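Local coordinates for protein phosphoglycolate phosphatase (Lactobacillus plantarum, PDB 2HDO) that probably hydrolyses 2-phosphoglycolate to glycolate and phosphate, as a putative phosphatase of the haloacid dehalogenase (HAD) superfamily, at residues A31-P36 with F64-A69; A21-M26 with K35-A40; G13-S18 with P86-L91; M8-G13 with V165-T170. All blocks are in the same frame, centred on the assembly; numbering follows the deposited sequence. Where two conformers were deposited one is given.

Contact 1: A31-P36 with F64-A69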
loop_
_atom_site.group_PDB
_atom_site.type_symbol
_atom_site.label_atom_id
_atom_site.label_comp_id
_atom_site.label_asym_id
_atom_site.label_seq_id
_atom_site.Cartn_x
_atom_site.Cartn_y
_atom_site.Cartn_z
ATOM N N ALA A 31 17.099 15.495 -6.201
ATOM C CA ALA A 31 18.069 16.575 -6.306
ATOM C C ALA A 31 19.515 16.040 -6.381
ATOM O O ALA A 31 20.340 16.610 -7.079
ATOM C CB ALA A 31 17.898 17.523 -5.131
ATOM N N THR A 32 19.805 14.917 -5.719
ATOM C CA THR A 32 21.173 14.337 -5.737
ATOM C C THR A 32 21.507 13.594 -7.061
ATOM O O THR A 32 22.639 13.127 -7.257
ATOM C CB THR A 32 21.407 13.367 -4.568
ATOM O OG1 THR A 32 20.671 12.165 -4.756
ATOM C CG2 THR A 32 20.996 13.997 -3.223
ATOM N N TYR A 33 20.509 13.471 -7.929
ATOM C CA TYR A 33 20.623 12.908 -9.285
ATOM C C TYR A 33 20.387 14.012 -10.307
ATOM O O TYR A 33 20.198 13.734 -11.481
ATOM C CB TYR A 33 19.607 11.765 -9.465
ATOM C CG TYR A 33 19.948 10.600 -8.592
ATOM C CD1 TYR A 33 19.484 10.520 -7.294
ATOM C CD2 TYR A 33 20.795 9.601 -9.035
ATOM C CE1 TYR A 33 19.859 9.466 -6.474
ATOM C CE2 TYR A 33 21.144 8.540 -8.225
ATOM C CZ TYR A 33 20.681 8.477 -6.942
ATOM O OH TYR A 33 21.067 7.421 -6.154
ATOM N N GLY A 34 20.373 15.263 -9.862
ATOM C CA GLY A 34 20.263 16.401 -10.742
ATOM C C GLY A 34 18.926 16.546 -11.414
ATOM O O GLY A 34 18.847 17.058 -12.521
ATOM N N LYS A 35 17.865 16.107 -10.735
ATOM C CA LYS A 35 16.532 16.095 -11.328
ATOM C C LYS A 35 15.537 16.820 -10.432
ATOM O O LYS A 35 15.610 16.705 -9.226
ATOM C CB LYS A 35 16.077 14.668 -11.551
ATOM C CG LYS A 35 16.859 13.940 -12.632
ATOM C CD LYS A 35 16.363 12.495 -12.823
ATOM C CE LYS A 35 17.108 11.745 -13.920
ATOM N NZ LYS A 35 16.763 12.242 -15.261
ATOM N N PRO A 36 14.596 17.564 -11.037
ATOM C CA PRO A 36 13.493 18.141 -10.285
ATOM C C PRO A 36 12.418 17.075 -10.091
ATOM O O PRO A 36 12.588 15.960 -10.540
ATOM C CB PRO A 36 12.988 19.250 -11.199
ATOM C CG PRO A 36 13.263 18.758 -12.561
ATOM C CD PRO A 36 14.501 17.891 -12.473
ATOM N N PHE A 64 19.809 2.300 -8.867
ATOM C CA PHE A 64 18.533 2.015 -8.241
ATOM C C PHE A 64 18.665 1.651 -6.763
ATOM O O PHE A 64 17.901 2.147 -5.930
ATOM C CB PHE A 64 17.773 0.910 -9.028
ATOM C CG PHE A 64 17.072 1.389 -10.294
ATOM C CD1 PHE A 64 17.391 2.591 -10.928
ATOM C CD2 PHE A 64 16.087 0.595 -10.857
ATOM C CE1 PHE A 64 16.741 2.979 -12.083
ATOM C CE2 PHE A 64 15.433 0.974 -12.000
ATOM C CZ PHE A 64 15.756 2.173 -12.618
ATOM N N ASP A 65 19.638 0.807 -6.415
ATOM C CA ASP A 65 19.770 0.370 -5.019
ATOM C C ASP A 65 20.140 1.545 -4.114
ATOM O O ASP A 65 19.601 1.683 -3.014
ATOM C CB ASP A 65 20.786 -0.749 -4.860
ATOM C CG ASP A 65 20.340 -2.059 -5.529
ATOM O OD1 ASP A 65 19.122 -2.261 -5.790
ATOM O OD2 ASP A 65 21.234 -2.900 -5.783
ATOM N N HIS A 66 21.021 2.409 -4.601
ATOM C CA HIS A 66 21.413 3.591 -3.835
ATOM C C HIS A 66 20.261 4.553 -3.649
ATOM O O HIS A 66 19.987 4.980 -2.528
ATOM C CB HIS A 66 22.575 4.343 -4.460
ATOM C CG HIS A 66 23.211 5.314 -3.509
ATOM N ND1 HIS A 66 23.863 6.461 -3.918
ATOM C CD2 HIS A 66 23.235 5.335 -2.150
ATOM C CE1 HIS A 66 24.294 7.125 -2.857
ATOM N NE2 HIS A 66 23.918 6.468 -1.772
ATOM N N PHE A 67 19.575 4.863 -4.744
ATOM C CA PHE A 67 18.368 5.701 -4.701
ATOM C C PHE A 67 17.379 5.207 -3.644
ATOM O O PHE A 67 16.879 5.980 -2.839
ATOM C CB PHE A 67 17.694 5.700 -6.107
ATOM C CG PHE A 67 16.577 6.697 -6.251
ATOM C CD1 PHE A 67 15.337 6.470 -5.667
ATOM C CD2 PHE A 67 16.770 7.854 -6.956
ATOM C CE1 PHE A 67 14.324 7.396 -5.778
ATOM C CE2 PHE A 67 15.767 8.758 -7.085
ATOM C CZ PHE A 67 14.547 8.557 -6.485
ATOM N N GLN A 68 17.104 3.908 -3.624
ATOM C CA GLN A 68 16.132 3.386 -2.667
ATOM C C GLN A 68 16.625 3.505 -1.223
ATOM O O GLN A 68 15.825 3.764 -0.329
ATOM C CB GLN A 68 15.716 1.937 -2.983
ATOM C CG GLN A 68 14.732 1.818 -4.142
ATOM C CD GLN A 68 13.424 2.534 -3.881
ATOM O OE1 GLN A 68 13.026 3.436 -4.628
ATOM N NE2 GLN A 68 12.752 2.149 -2.812
ATOM N N ALA A 69 17.929 3.352 -1.005
ATOM C CA ALA A 69 18.523 3.524 0.316
ATOM C C ALA A 69 18.383 4.977 0.791
ATOM O O ALA A 69 18.023 5.242 1.925
ATOM C CB ALA A 69 19.983 3.108 0.271
HETATM O O HOH W 1 23.846 6.506 -6.777
#

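Contact 2: A21-M26 with K35-A40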
loop_
_atom_site.group_PDB
_atom_site.type_symbol
_atom_site.label_atom_id
_atom_site.label_comp_id
_atom_site.label_asym_id
_atom_site.label_seq_id
_atom_site.Cartn_x
_atom_site.Cartn_y
_atom_site.Cartn_z
ATOM N N ALA A 21 4.159 13.467 1.954
ATOM C CA ALA A 21 5.511 13.120 2.468
ATOM C C ALA A 21 6.370 12.487 1.374
ATOM O O ALA A 21 7.540 12.856 1.198
ATOM C CB ALA A 21 5.435 12.226 3.690
ATOM N N TYR A 22 5.772 11.585 0.589
ATOM C CA TYR A 22 6.462 10.984 -0.552
ATOM C C TYR A 22 7.025 12.036 -1.482
ATOM O O TYR A 22 8.155 11.921 -1.974
ATOM C CB TYR A 22 5.474 10.100 -1.316
ATOM C CG TYR A 22 5.946 9.636 -2.682
ATOM C CD1 TYR A 22 6.704 8.490 -2.805
ATOM C CD2 TYR A 22 5.593 10.325 -3.848
ATOM C CE1 TYR A 22 7.123 8.044 -4.028
ATOM C CE2 TYR A 22 6.031 9.898 -5.100
ATOM C CZ TYR A 22 6.786 8.757 -5.176
ATOM O OH TYR A 22 7.213 8.306 -6.390
ATOM N N THR A 23 6.205 13.035 -1.745
ATOM C CA THR A 23 6.583 14.083 -2.663
ATOM C C THR A 23 7.832 14.800 -2.159
ATOM O O THR A 23 8.778 14.996 -2.897
ATOM C CB THR A 23 5.420 15.054 -2.948
ATOM O OG1 THR A 23 4.332 14.311 -3.528
ATOM C CG2 THR A 23 5.899 16.164 -3.903
ATOM N N THR A 24 7.800 15.222 -0.897
ATOM C CA THR A 24 8.914 15.939 -0.262
ATOM C C THR A 24 10.196 15.074 -0.299
ATOM O O THR A 24 11.265 15.515 -0.640
ATOM C CB THR A 24 8.532 16.257 1.209
ATOM O OG1 THR A 24 7.408 17.152 1.226
ATOM C CG2 THR A 24 9.670 16.886 2.000
ATOM N N VAL A 25 10.051 13.807 0.016
ATOM C CA VAL A 25 11.193 12.929 0.149
ATOM C C VAL A 25 11.767 12.671 -1.238
ATOM O O VAL A 25 12.958 12.787 -1.448
ATOM C CB VAL A 25 10.806 11.608 0.815
ATOM C CG1 VAL A 25 11.985 10.623 0.722
ATOM C CG2 VAL A 25 10.355 11.827 2.280
HETATM N N MSE A 26 10.908 12.298 -2.183
HETATM C CA MSE A 26 11.404 12.058 -3.561
HETATM C C MSE A 26 12.124 13.263 -4.163
HETATM O O MSE A 26 13.150 13.135 -4.871
HETATM C CB MSE A 26 10.256 11.657 -4.471
HETATM C CG MSE A 26 9.697 10.334 -4.180
HETATM SE SE MSE A 26 10.894 8.879 -4.723
HETATM C CE MSE A 26 10.718 8.997 -6.719
ATOM N N LYS A 35 17.865 16.107 -10.735
ATOM C CA LYS A 35 16.532 16.095 -11.328
ATOM C C LYS A 35 15.537 16.820 -10.432
ATOM O O LYS A 35 15.610 16.705 -9.226
ATOM C CB LYS A 35 16.077 14.668 -11.551
ATOM C CG LYS A 35 16.859 13.940 -12.632
ATOM C CD LYS A 35 16.363 12.495 -12.823
ATOM C CE LYS A 35 17.108 11.745 -13.920
ATOM N NZ LYS A 35 16.763 12.242 -15.261
ATOM N N PRO A 36 14.596 17.564 -11.037
ATOM C CA PRO A 36 13.493 18.141 -10.285
ATOM C C PRO A 36 12.418 17.075 -10.091
ATOM O O PRO A 36 12.588 15.960 -10.540
ATOM C CB PRO A 36 12.988 19.250 -11.199
ATOM C CG PRO A 36 13.263 18.758 -12.561
ATOM C CD PRO A 36 14.501 17.891 -12.473
ATOM N N PHE A 37 11.331 17.434 -9.429
ATOM C CA PHE A 37 10.209 16.536 -9.215
ATOM C C PHE A 37 8.952 17.387 -9.180
ATOM O O PHE A 37 8.666 18.023 -8.174
ATOM C CB PHE A 37 10.380 15.791 -7.900
ATOM C CG PHE A 37 9.521 14.589 -7.755
ATOM C CD1 PHE A 37 9.433 13.644 -8.770
ATOM C CD2 PHE A 37 8.813 14.366 -6.587
ATOM C CE1 PHE A 37 8.677 12.486 -8.583
ATOM C CE2 PHE A 37 8.054 13.221 -6.415
ATOM C CZ PHE A 37 7.988 12.286 -7.421
ATOM N N SER A 38 8.232 17.421 -10.301
ATOM C CA SER A 38 6.995 18.166 -10.394
ATOM C C SER A 38 5.846 17.453 -9.675
ATOM O O SER A 38 5.872 16.232 -9.450
ATOM C CB SER A 38 6.619 18.353 -11.870
ATOM O OG SER A 38 6.291 17.101 -12.481
ATOM N N PRO A 39 4.818 18.213 -9.307
ATOM C CA PRO A 39 3.564 17.673 -8.806
ATOM C C PRO A 39 2.954 16.590 -9.705
ATOM O O PRO A 39 2.513 15.543 -9.197
ATOM C CB PRO A 39 2.656 18.899 -8.765
ATOM C CG PRO A 39 3.566 20.031 -8.671
ATOM C CD PRO A 39 4.819 19.687 -9.330
ATOM N N ALA A 40 2.952 16.824 -11.014
ATOM C CA ALA A 40 2.508 15.819 -11.988
ATOM C C ALA A 40 3.298 14.531 -11.856
ATOM O O ALA A 40 2.717 13.437 -11.863
ATOM C CB ALA A 40 2.638 16.366 -13.416
#

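Contact 3: G13-S18 with P86-L91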
loop_
_atom_site.group_PDB
_atom_site.type_symbol
_atom_site.label_atom_id
_atom_site.label_comp_id
_atom_site.label_asym_id
_atom_site.label_seq_id
_atom_site.Cartn_x
_atom_site.Cartn_y
_atom_site.Cartn_z
ATOM N N GLY A 13 -1.693 5.452 0.419
ATOM C CA GLY A 13 -2.859 5.777 -0.411
ATOM C C GLY A 13 -4.143 5.068 -0.060
ATOM O O GLY A 13 -5.162 5.220 -0.744
ATOM N N THR A 14 -4.116 4.286 1.018
ATOM C CA THR A 14 -5.272 3.493 1.444
ATOM C C THR A 14 -5.522 3.746 2.936
ATOM O O THR A 14 -6.539 4.295 3.312
ATOM C CB THR A 14 -5.056 1.978 1.204
ATOM O OG1 THR A 14 -4.895 1.757 -0.210
ATOM C CG2 THR A 14 -6.265 1.161 1.678
ATOM N N LEU A 15 -4.578 3.379 3.789
ATOM C CA LEU A 15 -4.645 3.661 5.221
ATOM C C LEU A 15 -4.068 5.033 5.511
ATOM O O LEU A 15 -4.638 5.799 6.300
ATOM C CB LEU A 15 -3.887 2.591 6.021
ATOM C CG LEU A 15 -4.377 1.152 5.863
ATOM C CD1 LEU A 15 -3.520 0.275 6.764
ATOM C CD2 LEU A 15 -5.858 1.021 6.205
ATOM N N THR A 16 -2.912 5.311 4.921
ATOM C CA THR A 16 -2.234 6.574 5.139
ATOM C C THR A 16 -2.258 7.467 3.937
ATOM O O THR A 16 -2.136 7.013 2.772
ATOM C CB THR A 16 -0.769 6.424 5.545
ATOM O OG1 THR A 16 -0.071 5.650 4.562
ATOM C CG2 THR A 16 -0.665 5.770 6.936
ATOM N N ASN A 17 -2.384 8.742 4.255
ATOM C CA ASN A 17 -2.312 9.808 3.274
ATOM C C ASN A 17 -0.861 10.241 3.135
ATOM O O ASN A 17 -0.475 11.307 3.608
ATOM C CB ASN A 17 -3.227 11.004 3.600
ATOM C CG ASN A 17 -3.277 12.014 2.484
ATOM O OD1 ASN A 17 -2.837 11.776 1.360
ATOM N ND2 ASN A 17 -3.796 13.177 2.805
ATOM N N SER A 18 -0.096 9.392 2.467
ATOM C CA SER A 18 1.366 9.551 2.393
ATOM C C SER A 18 1.941 10.269 1.159
ATOM O O SER A 18 3.145 10.502 1.114
ATOM C CB SER A 18 2.010 8.163 2.590
ATOM O OG SER A 18 1.572 7.197 1.637
ATOM N N PRO A 86 -9.088 10.209 7.358
ATOM C CA PRO A 86 -10.196 10.189 8.314
ATOM C C PRO A 86 -11.119 9.000 8.061
ATOM O O PRO A 86 -11.336 8.623 6.897
ATOM C CB PRO A 86 -10.906 11.515 8.065
ATOM C CG PRO A 86 -10.237 12.184 6.939
ATOM C CD PRO A 86 -9.108 11.370 6.454
ATOM N N GLY A 87 -11.607 8.411 9.148
ATOM C CA GLY A 87 -12.507 7.271 9.121
ATOM C C GLY A 87 -11.787 5.951 9.320
ATOM O O GLY A 87 -12.406 4.948 9.651
ATOM N N ILE A 88 -10.461 5.925 9.110
ATOM C CA ILE A 88 -9.718 4.673 9.244
ATOM C C ILE A 88 -9.716 4.162 10.678
ATOM O O ILE A 88 -9.962 2.978 10.914
ATOM C CB ILE A 88 -8.267 4.858 8.714
ATOM C CG1 ILE A 88 -8.274 5.071 7.200
ATOM C CG2 ILE A 88 -7.356 3.669 9.081
ATOM C CD1 ILE A 88 -8.717 3.914 6.385
ATOM N N THR A 89 -9.495 5.034 11.657
ATOM C CA THR A 89 -9.499 4.610 13.062
ATOM C C THR A 89 -10.882 4.039 13.480
ATOM O O THR A 89 -10.955 3.010 14.175
ATOM C CB THR A 89 -9.082 5.777 14.020
ATOM O OG1 THR A 89 -9.913 6.917 13.775
ATOM C CG2 THR A 89 -7.631 6.162 13.811
ATOM N N SER A 90 -11.954 4.698 13.018
ATOM C CA SER A 90 -13.324 4.266 13.286
ATOM C C SER A 90 -13.627 2.951 12.613
ATOM O O SER A 90 -14.373 2.118 13.115
ATOM C CB SER A 90 -14.313 5.290 12.764
ATOM O OG SER A 90 -14.107 6.548 13.359
ATOM N N LEU A 91 -13.075 2.779 11.424
ATOM C CA LEU A 91 -13.277 1.554 10.686
ATOM C C LEU A 91 -12.761 0.372 11.482
ATOM O O LEU A 91 -13.432 -0.634 11.613
ATOM C CB LEU A 91 -12.604 1.618 9.331
ATOM C CG LEU A 91 -12.534 0.312 8.531
ATOM C CD1 LEU A 91 -13.921 -0.098 8.090
ATOM C CD2 LEU A 91 -11.562 0.455 7.370
#

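Contact 4: M8-G13 with V165-T170. With PO4 (phosphate ion), chain B.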
loop_
_atom_site.group_PDB
_atom_site.type_symbol
_atom_site.label_atom_id
_atom_site.label_comp_id
_atom_site.label_asym_id
_atom_site.label_seq_id
_atom_site.Cartn_x
_atom_site.Cartn_y
_atom_site.Cartn_z
HETATM N N MSE A 8 -7.250 -7.811 3.556
HETATM C CA MSE A 8 -5.858 -7.363 3.493
HETATM C C MSE A 8 -5.818 -5.973 2.955
HETATM O O MSE A 8 -6.574 -5.656 2.053
HETATM C CB MSE A 8 -5.045 -8.280 2.584
HETATM C CG MSE A 8 -5.084 -9.699 3.018
HETATM SE SE MSE A 8 -4.006 -10.012 4.628
HETATM C CE MSE A 8 -5.382 -10.876 5.832
ATOM N N PHE A 9 -4.943 -5.147 3.503
ATOM C CA PHE A 9 -4.862 -3.752 3.163
ATOM C C PHE A 9 -3.450 -3.401 2.686
ATOM O O PHE A 9 -2.475 -3.832 3.266
ATOM C CB PHE A 9 -5.126 -2.842 4.379
ATOM C CG PHE A 9 -6.512 -2.952 4.950
ATOM C CD1 PHE A 9 -6.794 -3.962 5.850
ATOM C CD2 PHE A 9 -7.522 -2.065 4.593
ATOM C CE1 PHE A 9 -8.061 -4.113 6.374
ATOM C CE2 PHE A 9 -8.796 -2.198 5.149
ATOM C CZ PHE A 9 -9.063 -3.234 6.017
ATOM N N ASP A 10 -3.382 -2.594 1.641
ATOM C CA ASP A 10 -2.169 -1.772 1.357
ATOM C C ASP A 10 -2.093 -0.594 2.325
ATOM O O ASP A 10 -3.091 -0.247 2.939
ATOM C CB ASP A 10 -2.263 -1.222 -0.067
ATOM C CG ASP A 10 -0.926 -0.947 -0.669
ATOM O OD1 ASP A 10 0.117 -1.182 -0.005
ATOM O OD2 ASP A 10 -0.928 -0.466 -1.815
ATOM N N ILE A 11 -0.927 0.046 2.475
ATOM C CA ILE A 11 -0.808 1.153 3.395
ATOM C C ILE A 11 -0.916 2.482 2.654
ATOM O O ILE A 11 -1.839 3.265 2.875
ATOM C CB ILE A 11 0.508 1.093 4.197
ATOM C CG1 ILE A 11 0.505 -0.155 5.074
ATOM C CG2 ILE A 11 0.630 2.328 5.077
ATOM C CD1 ILE A 11 1.858 -0.543 5.655
ATOM N N ASP A 12 0.014 2.711 1.752
ATOM C CA ASP A 12 0.149 4.040 1.145
ATOM C C ASP A 12 -0.985 4.340 0.201
ATOM O O ASP A 12 -1.214 3.583 -0.736
ATOM C CB ASP A 12 1.487 4.148 0.410
ATOM C CG ASP A 12 2.667 4.046 1.331
ATOM O OD1 ASP A 12 2.887 5.007 2.121
ATOM O OD2 ASP A 12 3.390 3.004 1.258
ATOM N N GLY A 13 -1.693 5.452 0.419
ATOM C CA GLY A 13 -2.859 5.777 -0.411
ATOM C C GLY A 13 -4.143 5.068 -0.060
ATOM O O GLY A 13 -5.162 5.220 -0.744
ATOM N N VAL A 165 -2.922 0.288 -9.495
ATOM C CA VAL A 165 -2.972 -0.751 -10.506
ATOM C C VAL A 165 -2.120 -1.964 -10.103
ATOM O O VAL A 165 -2.513 -3.107 -10.296
ATOM C CB VAL A 165 -2.480 -0.188 -11.842
ATOM C CG1 VAL A 165 -2.257 -1.282 -12.853
ATOM C CG2 VAL A 165 -3.483 0.869 -12.406
ATOM N N SER A 166 -0.974 -1.722 -9.489
ATOM C CA SER A 166 -0.111 -2.788 -9.020
ATOM C C SER A 166 -0.871 -3.671 -8.022
ATOM O O SER A 166 -0.844 -4.895 -8.113
ATOM C CB SER A 166 1.196 -2.209 -8.436
ATOM O OG SER A 166 2.031 -3.191 -7.851
ATOM N N ASP A 167 -1.613 -3.041 -7.108
ATOM C CA ASP A 167 -2.401 -3.819 -6.140
ATOM C C ASP A 167 -3.502 -4.639 -6.845
ATOM O O ASP A 167 -3.791 -5.788 -6.501
ATOM C CB ASP A 167 -3.065 -2.912 -5.111
ATOM C CG ASP A 167 -2.078 -2.282 -4.121
ATOM O OD1 ASP A 167 -0.941 -2.785 -3.978
ATOM O OD2 ASP A 167 -2.490 -1.286 -3.461
ATOM N N GLU A 168 -4.155 -3.990 -7.824
ATOM C CA GLU A 168 -5.189 -4.622 -8.609
ATOM C C GLU A 168 -4.648 -5.814 -9.359
ATOM O O GLU A 168 -5.275 -6.871 -9.346
ATOM C CB GLU A 168 -5.818 -3.631 -9.576
ATOM C CG GLU A 168 -6.698 -2.659 -8.887
ATOM C CD GLU A 168 -7.153 -1.511 -9.733
ATOM O OE1 GLU A 168 -6.500 -1.252 -10.761
ATOM O OE2 GLU A 168 -8.195 -0.902 -9.368
ATOM N N GLN A 169 -3.490 -5.665 -9.978
ATOM C CA GLN A 169 -2.883 -6.776 -10.691
ATOM C C GLN A 169 -2.422 -7.908 -9.778
ATOM O O GLN A 169 -2.509 -9.074 -10.144
ATOM C CB GLN A 169 -1.740 -6.267 -11.568
ATOM C CG GLN A 169 -2.220 -5.424 -12.745
ATOM C CD GLN A 169 -1.071 -4.782 -13.541
ATOM O OE1 GLN A 169 0.109 -4.846 -13.126
ATOM N NE2 GLN A 169 -1.408 -4.154 -14.684
ATOM N N THR A 170 -1.922 -7.548 -8.591
ATOM C CA THR A 170 -1.569 -8.541 -7.561
ATOM C C THR A 170 -2.778 -9.403 -7.242
ATOM O O THR A 170 -2.715 -10.655 -7.202
ATOM C CB THR A 170 -1.120 -7.840 -6.273
ATOM O OG1 THR A 170 -0.003 -6.994 -6.546
ATOM C CG2 THR A 170 -0.713 -8.860 -5.176
HETATM P P PO4 B . 2.292 0.259 -0.401
HETATM O O1 PO4 B . 2.551 -1.120 -1.065
HETATM O O2 PO4 B . 1.887 0.345 1.087
HETATM O O3 PO4 B . 1.182 0.958 -1.225
HETATM O O4 PO4 B . 3.572 1.094 -0.527
#

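Contact 1: A31-P36 with F64-A69
Tyr33 and Phe67 meet as an oblique aromatic pair. Their ring centroids lie 5.3 Å apart and their planes are turned 41° from each other. Between the rings the closest atoms are Tyr33 CE1 and Phe67 CD2, at 3.5 Å, and Tyr33 CD1 lies beside the same Phe67 carbon. The phenol end reaches past the Phe67 ring to the helix backbone. There Tyr33 OH lies 3.3 Å from Phe67 N, but the angle is too poor for a bond. The polar contact with His66 is made through a water. The water donates to Tyr33 OH at 3.0 Å and lies 2.9 Å from His66 ND1, at the edge of the imidazole and in its plane. Tyr33 OH is also hydrogen-bonded to Gln70, one turn further along helix 64-75. Replacing Tyr33 with an alanine would probably leave the bridging water and Gln70 without their phenol partner and open a gap beside Phe67. Both segments belong to the helical part between strand 16-17 and strand 83-84, consistent with the C1 cap of HAD phosphatases. Further out, a Schellman motif ends helix 19-31, with Gly34 as its C-prime residue, and the turn carries Tyr33. Tyr33 CG stands anti to the carbonyl carbon (chi1 -67°), which sends the ring toward helix 64-75. Behind the pair, Phe67 rests on Met26, Val29 and Leu30 of helix 19-31 and on Met54 of helix 50-56.

Contact 2: A21-M26 with K35-A40
Phe37 inserts its ring against one side of helix 19-31 and carries nearly all of this buried contact. Its CG is anti to the backbone N (chi1 -164°), and the ring points into the helix surface. Phe37 CE2 comes to 3.3 Å from Met26 CB, a tight approach between carbon atoms. Met26 is modelled as selenomethionine. At the edge of the Phe37 ring, close to its plane, lie two other atoms. One is Thr23 O, 3.7 Å from Phe37 CD2. The other is Tyr22 CE2, 3.9 Å from Phe37 CZ. The Tyr22 and Phe37 side chains cross at about a right angle. Met26 CG in turn lies 3.4 Å above the plane of the Tyr22 ring, offset toward its rim. Tyr22, Met26 and Phe37 therefore pack as one apolar cluster. These helices are part of a helical insertion consistent with the C1 cap of HAD phosphatases, and Phe37 sits in the connection between helix 19-31 and helix 39-45. The carbonyl of Phe37 is hydrogen-bonded to Arg27. Next in sequence, Ser38 takes the N-cap position, and its OG caps Gln41 N. Pro39 then starts the helix, with its CA 7.7 Å from Thr23 CA. Helix 39-45 adds its own side chains to the cluster: Ala42 touches Thr23 and Phe37, and Thr45, at its end, is hydrogen-bonded to Tyr22 OH.

Contact 3: G13-S18 with P86-L91
Ile88 and Leu15 make the side-chain part of the contact by apolar packing. Their side chains cross at about a right angle. Leu15 CD2 is 4.1 Å from Ile88 CD1 and 4.2 Å from Ile88 CG2, so one leucine methyl meets both methyls of the isoleucine. The second kind of contact is alkyl against carbonyl. Ile88 CD1 lies 3.8 Å from Thr14 O, and Ile88 CG1 lies 3.8 Å from Leu15 O. Ile88 CG1 stands anti to the carbonyl carbon (chi1 -68°), which sends this branch to the backbone oxygens. Shortening Ile88 to an alanine would probably open a gap beside Leu15 and take away the cover over both carbonyls. Hydrogen bonds hold the frame around this packing. Gly13 N donates to Thr16 O at 2.9 Å within the loop. Backbone bonds join Leu15 to Tyr85 and Asn17 to Glu83, pairing strand 16-17 with strand 83-84. This resembles the two-stranded flap of HAD enzymes, with the cap inserted between its strands. Thr14 O is bonded to Trp183 NE1. The chemistry implies a division of work: between the two segments themselves the contact is van der Waals, while hydrogen bonds to neighbouring parts fix the path of the loop.

Contact 4: M8-G13 with V165-T170
Asp10 and Asp167 turn their carboxylates toward each other beside a bound phosphate ion, in what is probably the active site. The side chains cross at about a right angle, with carboxylate planes 74° apart. Asp10 OD2 and Asp167 OD2 are only 2.4 Å apart. Asp10 CG is anti to its own backbone nitrogen (chi1 -154°), which places the carboxylate between Asp167 and the phosphate. Asp10 OD2 also lies 2.6 Å from phosphate O3. Asp12 approaches the ion from another side, with its OD2 2.6 Å from phosphate O4. The backbone grips one phosphate oxygen twice. Asp12 N donates to O2 at 3.1 Å in a nearly straight bond of 174°, and Ile11 N donates to O2 at 3.2 Å. Lys138 makes salt bridges to both Asp10 OD1 and Asp167 OD1 and also bonds the phosphate. Asp10, Asp12 and Thr14 fit the DxDx(T/V) pattern of HAD phosphatases, at the end of strand 6-9. In relatives the first aspartate is the nucleophile, and acids placed like Asp10 and Asp167 hold magnesium. The ion probably came from the crystallisation liquor. Its grip by backbone amides and Lys138 implies a pocket suited to a phosphoryl group, consistent with the assigned phosphatase activity.

In the fold
Contact 4 holds the phosphate; contact 3 lies next to it on the same loop. Contacts 1 and 2 lie in the helical insertion, probably the cap. Contacts 3 and 4 share Gly13, and their centres are 14 Å apart. Ser18 OG, on the loop of contact 3, lies 2.6 Å from Asp12 OD1, probably as a hydrogen bond; Asp12 lies beside the phosphate. Contacts 1 and 2 share Lys35 and Pro36 and touch where Phe67 CZ packs on Met26 CE at 3.9 Å. Contact 2 comes within about 7 Å of contact 4 between nearest atoms, contact 1 within about 10 Å. Strand 16-17 leads directly into helix 19-31 and so joins the core to this insertion.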